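Local structure of DNA polymerase II large subunit (Pyrococcus horikoshii, 7OEC) at residues A[63-68]-A[151-156]. The protein is an intein that probably excises itself from the DNA polymerase II large-subunit precursor and joins the flanking sequences by protein splicing. The protein carries 2 engineered substitutions. Numbering follows the deposited sequence.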
loop_
_atom_site.group_PDB
_atom_site.type_symbol
_atom_site.label_atom_id
_atom_site.label_comp_id
_atom_site.label_asym_id
_atom_site.label_seq_id
_atom_site.Cartn_x
_atom_site.Cartn_y
_atom_site.Cartn_z
ATOM N N VAL A 63 -1.008 9.594 -10.280
ATOM C CA VAL A 63 -2.334 9.845 -10.817
ATOM C C VAL A 63 -3.292 9.656 -9.664
ATOM O O VAL A 63 -2.961 9.010 -8.680
ATOM C CB VAL A 63 -2.659 8.841 -11.932
ATOM C CG1 VAL A 63 -4.067 9.069 -12.546
ATOM C CG2 VAL A 63 -1.629 8.950 -13.036
ATOM N N LEU A 64 -4.470 10.243 -9.771
ATOM C CA LEU A 64 -5.546 9.983 -8.828
ATOM C C LEU A 64 -6.535 8.973 -9.414
ATOM O O LEU A 64 -6.782 8.956 -10.621
ATOM C CB LEU A 64 -6.259 11.293 -8.519
ATOM C CG LEU A 64 -5.540 12.267 -7.602
ATOM C CD1 LEU A 64 -6.275 13.543 -7.584
ATOM C CD2 LEU A 64 -5.476 11.697 -6.195
ATOM N N THR A 65 -7.106 8.125 -8.556
ATOM C CA THR A 65 -8.079 7.148 -9.021
ATOM C C THR A 65 -9.122 6.881 -7.941
ATOM O O THR A 65 -8.921 7.162 -6.766
ATOM C CB THR A 65 -7.393 5.865 -9.508
ATOM O OG1 THR A 65 -8.341 5.098 -10.260
ATOM C CG2 THR A 65 -6.882 5.055 -8.385
ATOM N N ASP A 66 -10.219 6.269 -8.344
ATOM C CA ASP A 66 -11.294 5.965 -7.413
ATOM C C ASP A 66 -10.969 4.742 -6.559
ATOM O O ASP A 66 -10.235 3.846 -6.959
ATOM C CB ASP A 66 -12.583 5.720 -8.195
ATOM C CG ASP A 66 -13.211 7.021 -8.695
ATOM O OD1 ASP A 66 -13.020 8.063 -8.010
ATOM O OD2 ASP A 66 -13.895 7.013 -9.742
ATOM N N ILE A 67 -11.502 4.731 -5.353
ATOM C CA ILE A 67 -11.444 3.580 -4.472
ATOM C C ILE A 67 -12.757 2.816 -4.654
ATOM O O ILE A 67 -13.838 3.353 -4.381
ATOM C CB ILE A 67 -11.265 4.031 -3.017
ATOM C CG1 ILE A 67 -9.960 4.822 -2.812
ATOM C CG2 ILE A 67 -11.336 2.792 -2.142
ATOM C CD1 ILE A 67 -9.952 5.644 -1.568
ATOM N N GLU A 68 -12.671 1.577 -5.146
ATOM C CA GLU A 68 -13.858 0.768 -5.400
ATOM C C GLU A 68 -14.395 0.131 -4.124
ATOM O O GLU A 68 -15.620 0.038 -3.953
ATOM C CB GLU A 68 -13.516 -0.298 -6.442
ATOM C CG GLU A 68 -14.690 -1.005 -7.033
ATOM C CD GLU A 68 -14.442 -1.412 -8.472
ATOM O OE1 GLU A 68 -13.291 -1.205 -8.937
ATOM O OE2 GLU A 68 -15.394 -1.913 -9.135
ATOM N N LEU A 151 -7.558 -2.548 -0.046
ATOM C CA LEU A 151 -8.441 -1.722 -0.846
ATOM C C LEU A 151 -8.268 -2.117 -2.291
ATOM O O LEU A 151 -7.265 -2.707 -2.673
ATOM C CB LEU A 151 -8.166 -0.224 -0.740
ATOM C CG LEU A 151 -6.873 0.302 -1.323
ATOM C CD1 LEU A 151 -6.928 1.778 -1.432
ATOM C CD2 LEU A 151 -5.651 -0.160 -0.577
ATOM N N ASN A 152 -9.257 -1.778 -3.089
ATOM C CA ASN A 152 -9.154 -1.916 -4.532
ATOM C C ASN A 152 -9.258 -0.534 -5.140
ATOM O O ASN A 152 -10.259 0.164 -4.955
ATOM C CB ASN A 152 -10.237 -2.789 -5.155
ATOM C CG ASN A 152 -10.038 -2.956 -6.710
ATOM O OD1 ASN A 152 -8.905 -3.081 -7.222
ATOM N ND2 ASN A 152 -11.137 -2.981 -7.436
ATOM N N ALA A 153 -8.198 -0.139 -5.837
ATOM C CA ALA A 153 -8.098 1.130 -6.536
ATOM C C ALA A 153 -8.382 0.879 -7.997
ATOM O O ALA A 153 -7.774 -0.004 -8.603
ATOM C CB ALA A 153 -6.673 1.666 -6.456
ATOM N N LYS A 154 -9.225 1.710 -8.575
ATOM C CA LYS A 154 -9.654 1.503 -9.948
ATOM C C LYS A 154 -8.469 1.646 -10.902
ATOM O O LYS A 154 -7.700 2.597 -10.816
ATOM C CB LYS A 154 -10.725 2.545 -10.276
ATOM C CG LYS A 154 -11.383 2.399 -11.646
ATOM C CD LYS A 154 -12.885 2.130 -11.500
ATOM C CE LYS A 154 -13.615 2.110 -12.816
ATOM N NZ LYS A 154 -15.095 2.368 -12.578
ATOM N N LYS A 155 -8.305 0.686 -11.800
ATOM C CA LYS A 155 -7.352 0.760 -12.915
ATOM C C LYS A 155 -5.881 0.441 -12.595
ATOM O O LYS A 155 -5.326 -0.543 -13.093
ATOM C CB LYS A 155 -7.485 2.092 -13.697
ATOM C CG LYS A 155 -6.683 2.120 -14.985
ATOM C CD LYS A 155 -7.032 3.341 -15.837
ATOM C CE LYS A 155 -6.060 3.484 -16.967
ATOM N N TYR A 156 -5.216 1.252 -11.793
ATOM C CA TYR A 156 -3.759 1.146 -11.650
ATOM C C TYR A 156 -3.275 0.136 -10.604
ATOM O O TYR A 156 -2.195 -0.475 -10.728
ATOM C CB TYR A 156 -3.232 2.536 -11.287
ATOM C CG TYR A 156 -3.579 3.571 -12.310
ATOM C CD1 TYR A 156 -2.993 3.560 -13.561
ATOM C CD2 TYR A 156 -4.557 4.490 -12.067
ATOM C CE1 TYR A 156 -3.356 4.468 -14.498
ATOM C CE2 TYR A 156 -4.936 5.359 -13.004
ATOM C CZ TYR A 156 -4.316 5.375 -14.208
ATOM O OH TYR A 156 -4.697 6.313 -15.139
#
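I67 and A153 form an antiparallel non-hydrogen-bonded pair that joins strands 61-74 and 147-153 in the mainly beta Hedgehog/intein (HINT) fold. Two backbone hydrogen bonds flank the pair: K154 N donates to D66 O at 2.9 Å, almost straight at 174°, and E68 N donates to N152 O at 2.8 Å. A weaker CA-H...O contact from A153 CA also reaches D66 O. Beyond K154 the chain makes a classic gamma turn centred on K155, and the ladder gives way to a side-chain-to-backbone bond.

OG1 of T65, anti to the backbone N and thereby swung to the K154 carbonyl, donates to K154 O at 2.6 Å, its approach tilted 30° from the carbonyl plane. The amide Y156 N, which closes the gamma turn, bonds to the same oxygen from the opposite face, so two donors grip K154 O and tie the turn to strand 61-74. The same rotamer leaves CG2 of T65 resting against the CB of A153.

Among the remaining polar side chains, N152 and E68 run side by side in the same direction, amide and carboxylate planes 23° apart. ND2 of N152 lies 3.2 Å from OE1 of E68, but at an angle too poor for a hydrogen bond; OD1 of N152 is instead bonded to the C-terminal Q169, which also accepts from A153 N and thus holds the chain end beside this strand. The E68 side chain lies about 4 Å from a bound zinc ion, and D66 makes a salt bridge with K51.

Beyond the turn, the Y156 ring packs against V63 and T65. K155 CG sits over the centre of one face, CB of T65 lies at the ring edge 4.1 Å from CD2, and CG1 of V63 is 3.8 Å from both CE2 and OH of Y156.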